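F5/8 type C domain protein (Bacteroides ovatus, PDB 4ZRX) is a putative alpha-L-fucosidase, probably hydrolysing alpha-L-fucosyl linkages with a TIM-barrel domain that is followed by beta-sandwich modules. Local coordinates at residues Ala27-Pro32 with Gly398-Ala403; Gly269-Leu274 with Glu445-Ala450. One frame throughout, in Å; residues are numbered along the deposited sequence.

Contact 1: residues Ala27-Pro32 with Gly398-Ala403; sequences AARLVP and GQRVEA. With EDO (1,2-ethanediol), chain C.
The type I beta turn from Ala-27 to Leu-30, which closes helix 20-27 of the fucosidase domain, packs on the Gly-398 to Arg-400 loop that leads into strand 401-410 of the following beta-sandwich. The CA of Gly-398, with no side chain in the way, meets two carbonyl oxygens: it lies 3.4 Å from Ala-28 O, in a nearly straight CA-H...O contact (175° at the hydrogen), and also approaches Leu-30 O. On the flank, CG1 of Val-31 rests 3.6 Å from Gly-398 N.

Arg-400 reaches the same Ala-28 carbonyl with its chain extended from CG to NE. NE donates to Ala-28 O at 3.0 Å and NH2 at 3.3 Å, both weak bonds with strongly bent N-H...O angles (130° and 122°). Ala-28 CB sits over one guanidinium face, near the margin of the group rather than over its centre, while Arg-29 CG comes obliquely to NH2. The strongest polar partner of this guanidinium is Thr-449 O, bonded to NH1; NH2 also bonds to Lys-397 O. Between this barrel domain and the sandwich, two waters link backbone polar atoms of the two segments. Water 1 takes the N-H of Gln-399 at 2.8 Å from N and donates to Ala-27 O and Leu-30 O; water 2 donates to Gln-399 O and, weakly, to Ala-27 O. The Arg-29 guanidinium, nearly perpendicular to that of Arg-400, instead pairs with Asp-25. A 1,2-ethanediol, probably from the crystallisation liquor, donates from O2 to Pro-32 O.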
loop_
_atom_site.group_PDB
_atom_site.type_symbol
_atom_site.label_atom_id
_atom_site.label_comp_id
_atom_site.label_asym_id
_atom_site.label_seq_id
_atom_site.Cartn_x
_atom_site.Cartn_y
_atom_site.Cartn_z
ATOM N N ALA A 27 -11.668 -25.562 -9.449
ATOM C CA ALA A 27 -11.041 -24.270 -9.079
ATOM C C ALA A 27 -11.305 -23.172 -10.123
ATOM O O ALA A 27 -11.545 -22.013 -9.804
ATOM C CB ALA A 27 -9.517 -24.453 -8.913
ATOM N N ALA A 28 -11.254 -23.574 -11.396
ATOM C CA ALA A 28 -11.451 -22.671 -12.499
ATOM C C ALA A 28 -12.853 -22.102 -12.520
ATOM O O ALA A 28 -13.101 -21.084 -13.179
ATOM C CB ALA A 28 -11.139 -23.400 -13.845
ATOM N N ARG A 29 -13.797 -22.767 -11.853
ATOM C CA ARG A 29 -15.181 -22.331 -11.910
ATOM C C ARG A 29 -15.689 -21.791 -10.607
ATOM O O ARG A 29 -16.891 -21.656 -10.390
ATOM C CB ARG A 29 -16.039 -23.501 -12.391
ATOM C CG ARG A 29 -15.711 -23.853 -13.814
ATOM C CD ARG A 29 -16.525 -25.031 -14.304
ATOM N NE ARG A 29 -16.098 -26.256 -13.648
ATOM C CZ ARG A 29 -16.798 -26.937 -12.746
ATOM N NH1 ARG A 29 -18.001 -26.538 -12.341
ATOM N NH2 ARG A 29 -16.287 -28.045 -12.231
ATOM N N LEU A 30 -14.751 -21.422 -9.730
ATOM C CA LEU A 30 -15.060 -20.762 -8.486
ATOM C C LEU A 30 -15.132 -19.255 -8.719
ATOM O O LEU A 30 -14.217 -18.685 -9.303
ATOM C CB LEU A 30 -13.982 -21.084 -7.477
ATOM C CG LEU A 30 -13.994 -20.377 -6.128
ATOM C CD1 LEU A 30 -15.247 -20.758 -5.344
ATOM C CD2 LEU A 30 -12.765 -20.742 -5.342
ATOM N N VAL A 31 -16.205 -18.628 -8.283
ATOM C CA VAL A 31 -16.543 -17.276 -8.681
ATOM C C VAL A 31 -16.948 -16.393 -7.470
ATOM O O VAL A 31 -17.392 -16.916 -6.485
ATOM C CB VAL A 31 -17.638 -17.234 -9.755
ATOM C CG1 VAL A 31 -17.224 -18.028 -10.942
ATOM C CG2 VAL A 31 -18.979 -17.666 -9.209
ATOM N N PRO A 32 -16.749 -15.066 -7.541
ATOM C CA PRO A 32 -17.205 -14.159 -6.460
ATOM C C PRO A 32 -18.725 -14.084 -6.325
ATOM O O PRO A 32 -19.475 -14.321 -7.297
ATOM C CB PRO A 32 -16.665 -12.759 -6.886
ATOM C CG PRO A 32 -16.390 -12.905 -8.385
ATOM C CD PRO A 32 -16.046 -14.333 -8.613
ATOM N N GLY A 398 -14.602 -17.221 -13.277
ATOM C CA GLY A 398 -13.487 -17.799 -12.546
ATOM C C GLY A 398 -12.160 -17.149 -12.865
ATOM O O GLY A 398 -12.044 -16.348 -13.827
ATOM N N GLN A 399 -11.139 -17.532 -12.102
ATOM C CA GLN A 399 -9.789 -17.060 -12.349
ATOM C C GLN A 399 -8.993 -18.181 -12.973
ATOM O O GLN A 399 -8.821 -19.199 -12.349
ATOM C CB GLN A 399 -9.127 -16.613 -11.018
ATOM C CG GLN A 399 -7.786 -15.987 -11.304
ATOM C CD GLN A 399 -7.057 -15.483 -10.111
ATOM O OE1 GLN A 399 -7.583 -15.435 -9.005
ATOM N NE2 GLN A 399 -5.863 -14.982 -10.355
ATOM N N ARG A 400 -8.458 -17.985 -14.184
ATOM C CA ARG A 400 -7.925 -19.120 -14.957
ATOM C C ARG A 400 -6.537 -18.947 -15.509
ATOM O O ARG A 400 -5.835 -19.918 -15.656
ATOM C CB ARG A 400 -8.886 -19.423 -16.100
ATOM C CG ARG A 400 -10.283 -19.726 -15.565
ATOM C CD ARG A 400 -11.223 -20.118 -16.643
ATOM N NE ARG A 400 -12.543 -20.426 -16.096
ATOM C CZ ARG A 400 -13.444 -21.188 -16.711
ATOM N NH1 ARG A 400 -13.207 -21.705 -17.920
ATOM N NH2 ARG A 400 -14.620 -21.386 -16.133
ATOM N N VAL A 401 -6.128 -17.738 -15.830
ATOM C CA VAL A 401 -4.830 -17.506 -16.453
ATOM C C VAL A 401 -3.708 -17.768 -15.462
ATOM O O VAL A 401 -3.753 -17.374 -14.302
ATOM C CB VAL A 401 -4.728 -16.121 -17.112
ATOM C CG1 VAL A 401 -3.325 -15.865 -17.673
ATOM C CG2 VAL A 401 -5.750 -16.023 -18.253
ATOM N N GLU A 402 -2.749 -18.590 -15.939
ATOM C CA GLU A 402 -1.593 -18.973 -15.149
ATOM C C GLU A 402 -0.248 -18.439 -15.657
ATOM O O GLU A 402 0.672 -18.268 -14.856
ATOM C CB GLU A 402 -1.521 -20.458 -15.026
ATOM C CG GLU A 402 -2.676 -21.038 -14.273
ATOM C CD GLU A 402 -2.712 -22.554 -14.305
ATOM O OE1 GLU A 402 -2.626 -23.083 -15.443
ATOM O OE2 GLU A 402 -2.816 -23.249 -13.204
ATOM N N ALA A 403 -0.122 -18.211 -16.963
ATOM C CA ALA A 403 1.075 -17.572 -17.539
ATOM C C ALA A 403 0.742 -16.937 -18.864
ATOM O O ALA A 403 -0.060 -17.481 -19.639
ATOM C CB ALA A 403 2.176 -18.610 -17.743
HETATM C C1 EDO C . -20.698 -11.800 -9.654
HETATM O O1 EDO C . -22.088 -12.132 -9.752
HETATM C C2 EDO C . -19.845 -12.696 -10.523
HETATM O O2 EDO C . -19.530 -13.938 -9.898
HETATM O O HOH W 1 -11.712 -19.202 -9.950
HETATM O O HOH W 2 -8.822 -21.187 -10.407
#

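Contact 2: residues Gly269-Leu274 with Glu445-Ala450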
loop_
_atom_site.group_PDB
_atom_site.type_symbol
_atom_site.label_atom_id
_atom_site.label_comp_id
_atom_site.label_asym_id
_atom_site.label_seq_id
_atom_site.Cartn_x
_atom_site.Cartn_y
_atom_site.Cartn_z
ATOM N N GLY A 269 -2.331 -20.277 -3.997
ATOM C CA GLY A 269 -3.247 -20.928 -4.944
ATOM C C GLY A 269 -2.717 -21.599 -6.179
ATOM O O GLY A 269 -3.537 -21.896 -7.043
ATOM N N SER A 270 -1.407 -21.856 -6.275
ATOM C CA SER A 270 -0.873 -22.557 -7.455
ATOM C C SER A 270 -1.416 -23.983 -7.522
ATOM O O SER A 270 -1.901 -24.511 -6.543
ATOM C CB SER A 270 0.633 -22.679 -7.407
ATOM O OG SER A 270 0.998 -23.561 -6.350
ATOM N N ARG A 271 -1.280 -24.631 -8.678
ATOM C CA ARG A 271 -1.725 -26.025 -8.764
ATOM C C ARG A 271 -0.970 -26.936 -7.804
ATOM O O ARG A 271 -1.534 -27.903 -7.276
ATOM C CB ARG A 271 -1.522 -26.610 -10.174
ATOM C CG ARG A 271 -2.358 -25.926 -11.218
ATOM C CD ARG A 271 -2.317 -26.733 -12.549
ATOM N NE ARG A 271 -2.901 -25.975 -13.642
ATOM C CZ ARG A 271 -3.393 -26.490 -14.763
ATOM N NH1 ARG A 271 -3.486 -27.821 -14.916
ATOM N NH2 ARG A 271 -3.871 -25.701 -15.704
ATOM N N LYS A 272 0.290 -26.620 -7.567
ATOM C CA LYS A 272 1.076 -27.378 -6.604
ATOM C C LYS A 272 0.405 -27.384 -5.253
ATOM O O LYS A 272 0.283 -28.445 -4.625
ATOM C CB LYS A 272 2.457 -26.755 -6.501
ATOM C CG LYS A 272 3.449 -27.369 -5.538
ATOM C CD LYS A 272 4.674 -26.361 -5.487
ATOM C CE LYS A 272 5.444 -26.362 -4.211
ATOM N NZ LYS A 272 6.280 -27.607 -4.178
ATOM N N ILE A 273 0.003 -26.222 -4.760
ATOM C CA ILE A 273 -0.593 -26.186 -3.440
ATOM C C ILE A 273 -2.024 -26.742 -3.401
ATOM O O ILE A 273 -2.476 -27.202 -2.349
ATOM C CB ILE A 273 -0.417 -24.799 -2.804
ATOM C CG1 ILE A 273 -0.431 -24.894 -1.280
ATOM C CG2 ILE A 273 -1.420 -23.729 -3.313
ATOM C CD1 ILE A 273 0.490 -23.820 -0.657
ATOM N N LEU A 274 -2.740 -26.744 -4.535
ATOM C CA LEU A 274 -4.033 -27.455 -4.612
ATOM C C LEU A 274 -3.972 -28.901 -4.212
ATOM O O LEU A 274 -4.963 -29.440 -3.705
ATOM C CB LEU A 274 -4.613 -27.419 -6.024
ATOM C CG LEU A 274 -5.153 -26.074 -6.437
ATOM C CD1 LEU A 274 -5.706 -26.144 -7.877
ATOM C CD2 LEU A 274 -6.252 -25.643 -5.464
ATOM N N GLU A 445 -0.358 -20.493 -20.366
ATOM C CA GLU A 445 -0.931 -21.534 -19.519
ATOM C C GLU A 445 -2.217 -21.024 -18.916
ATOM O O GLU A 445 -2.247 -19.906 -18.464
ATOM C CB GLU A 445 0.011 -21.892 -18.368
ATOM C CG GLU A 445 1.328 -22.587 -18.750
ATOM C CD GLU A 445 2.212 -22.764 -17.516
ATOM O OE1 GLU A 445 1.668 -23.054 -16.400
ATOM O OE2 GLU A 445 3.438 -22.540 -17.638
ATOM N N CYS A 446 -3.221 -21.888 -18.833
ATOM C CA CYS A 446 -4.455 -21.516 -18.122
ATOM C C CYS A 446 -5.180 -22.741 -17.673
ATOM O O CYS A 446 -4.899 -23.865 -18.177
ATOM C CB CYS A 446 -5.334 -20.631 -18.952
ATOM S SG CYS A 446 -5.889 -21.359 -20.559
ATOM N N ARG A 447 -6.093 -22.539 -16.743
ATOM C CA ARG A 447 -6.991 -23.564 -16.287
ATOM C C ARG A 447 -8.202 -23.570 -17.177
ATOM O O ARG A 447 -8.829 -22.538 -17.382
ATOM C CB ARG A 447 -7.386 -23.289 -14.836
ATOM C CG ARG A 447 -6.135 -23.205 -13.943
ATOM C CD ARG A 447 -6.494 -22.786 -12.509
ATOM N NE ARG A 447 -5.288 -22.822 -11.692
ATOM C CZ ARG A 447 -5.228 -22.648 -10.381
ATOM N NH1 ARG A 447 -6.321 -22.382 -9.648
ATOM N NH2 ARG A 447 -4.045 -22.716 -9.795
ATOM N N LEU A 448 -8.578 -24.772 -17.672
ATOM C CA LEU A 448 -9.697 -24.862 -18.624
ATOM C C LEU A 448 -9.526 -23.823 -19.746
ATOM O O LEU A 448 -8.432 -23.729 -20.258
ATOM C CB LEU A 448 -11.029 -24.697 -17.952
ATOM C CG LEU A 448 -11.408 -25.701 -16.864
ATOM C CD1 LEU A 448 -12.871 -25.506 -16.395
ATOM C CD2 LEU A 448 -11.197 -27.157 -17.301
ATOM N N THR A 449 -10.596 -23.116 -20.166
ATOM C CA THR A 449 -10.505 -22.067 -21.164
ATOM C C THR A 449 -10.477 -20.704 -20.495
ATOM O O THR A 449 -11.372 -20.410 -19.704
ATOM C CB THR A 449 -11.685 -22.200 -22.127
ATOM O OG1 THR A 449 -11.615 -23.476 -22.758
ATOM C CG2 THR A 449 -11.642 -21.151 -23.219
ATOM N N ALA A 450 -9.476 -19.872 -20.808
ATOM C CA ALA A 450 -9.384 -18.519 -20.286
ATOM C C ALA A 450 -10.298 -17.582 -21.042
ATOM O O ALA A 450 -10.465 -17.757 -22.245
ATOM C CB ALA A 450 -7.968 -17.997 -20.421
HETATM O O HOH W 3 -6.248 -21.808 -6.890
HETATM O O HOH W 4 -1.155 -22.600 -10.948
#
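Cys-446, at the end of strand 438-446, meets the exposed Arg-271 through its backbone: Cys-446 O lies 3.2 Å from Arg-271 NH2, at the guanidinium edge, but the angle is too poor for a hydrogen bond. The next residue, Arg-447, carries most of the contact. Its CG stands anti to the carbonyl carbon (chi1 -57°), and from there the chain runs extended toward the start of helix 271-274. NH2 donates to Gly-269 O at 2.9 Å in a fairly straight bond, 164° at the hydrogen, with the acceptor lying close to the guanidinium plane and the donor in the carbonyl plane. Two waters also lie at that edge. Water 3 links NH1 of Arg-447 to the same Gly-269 O, so this carbonyl accepts twice; water 4, 3.1 Å from Arg-447 NH2, takes the backbone N-H of Arg-271 as well.

The target is the N-terminal turn of a short helix in the fucosidase domain, where Ser-270 is the N-cap: its OG accepts from Ile-273 N at 3.3 Å and also bonds to Asp-267. Leu-274, one turn on, places CD1 over a face of the Arg-447 guanidinium, 4.2 Å from NH1. The side chains of Arg-271 and Arg-447 run antiparallel alongside each other, their guanidinium planes 79° apart and Arg-271 NH2 3.8 Å from Arg-447 CG. The NE atoms come within 4.4 Å of each other, a like-charge approach probably offset by Glu-402, whose OE2 makes salt bridges to both. Arg-447 also forms a cation-pi contact with Trp-239.

In the fold
Contacts 1 and 2 lie side by side, centres about 7 Å apart, and both join the fucosidase domain to the same sandwich sheet, in which strands 401-410 and 438-446 are neighbours. Contact 1 is almost wholly buried, with Arg-29 partly exposed, whereas contact 2, though mostly buried, includes the exposed Arg-271. Their chemistry also differs: close backbone packing on a glycine, weak arginine bonds and bridging waters in the first, a well-aligned arginine-to-carbonyl bond beside two arginines that share one glutamate, Glu-402 of contact 1, in the second. A probable hydrogen bond from Arg-447 N to Arg-400 O also joins them, and a classic beta bulge sets Glu-402 and Ala-403 opposite Glu-445.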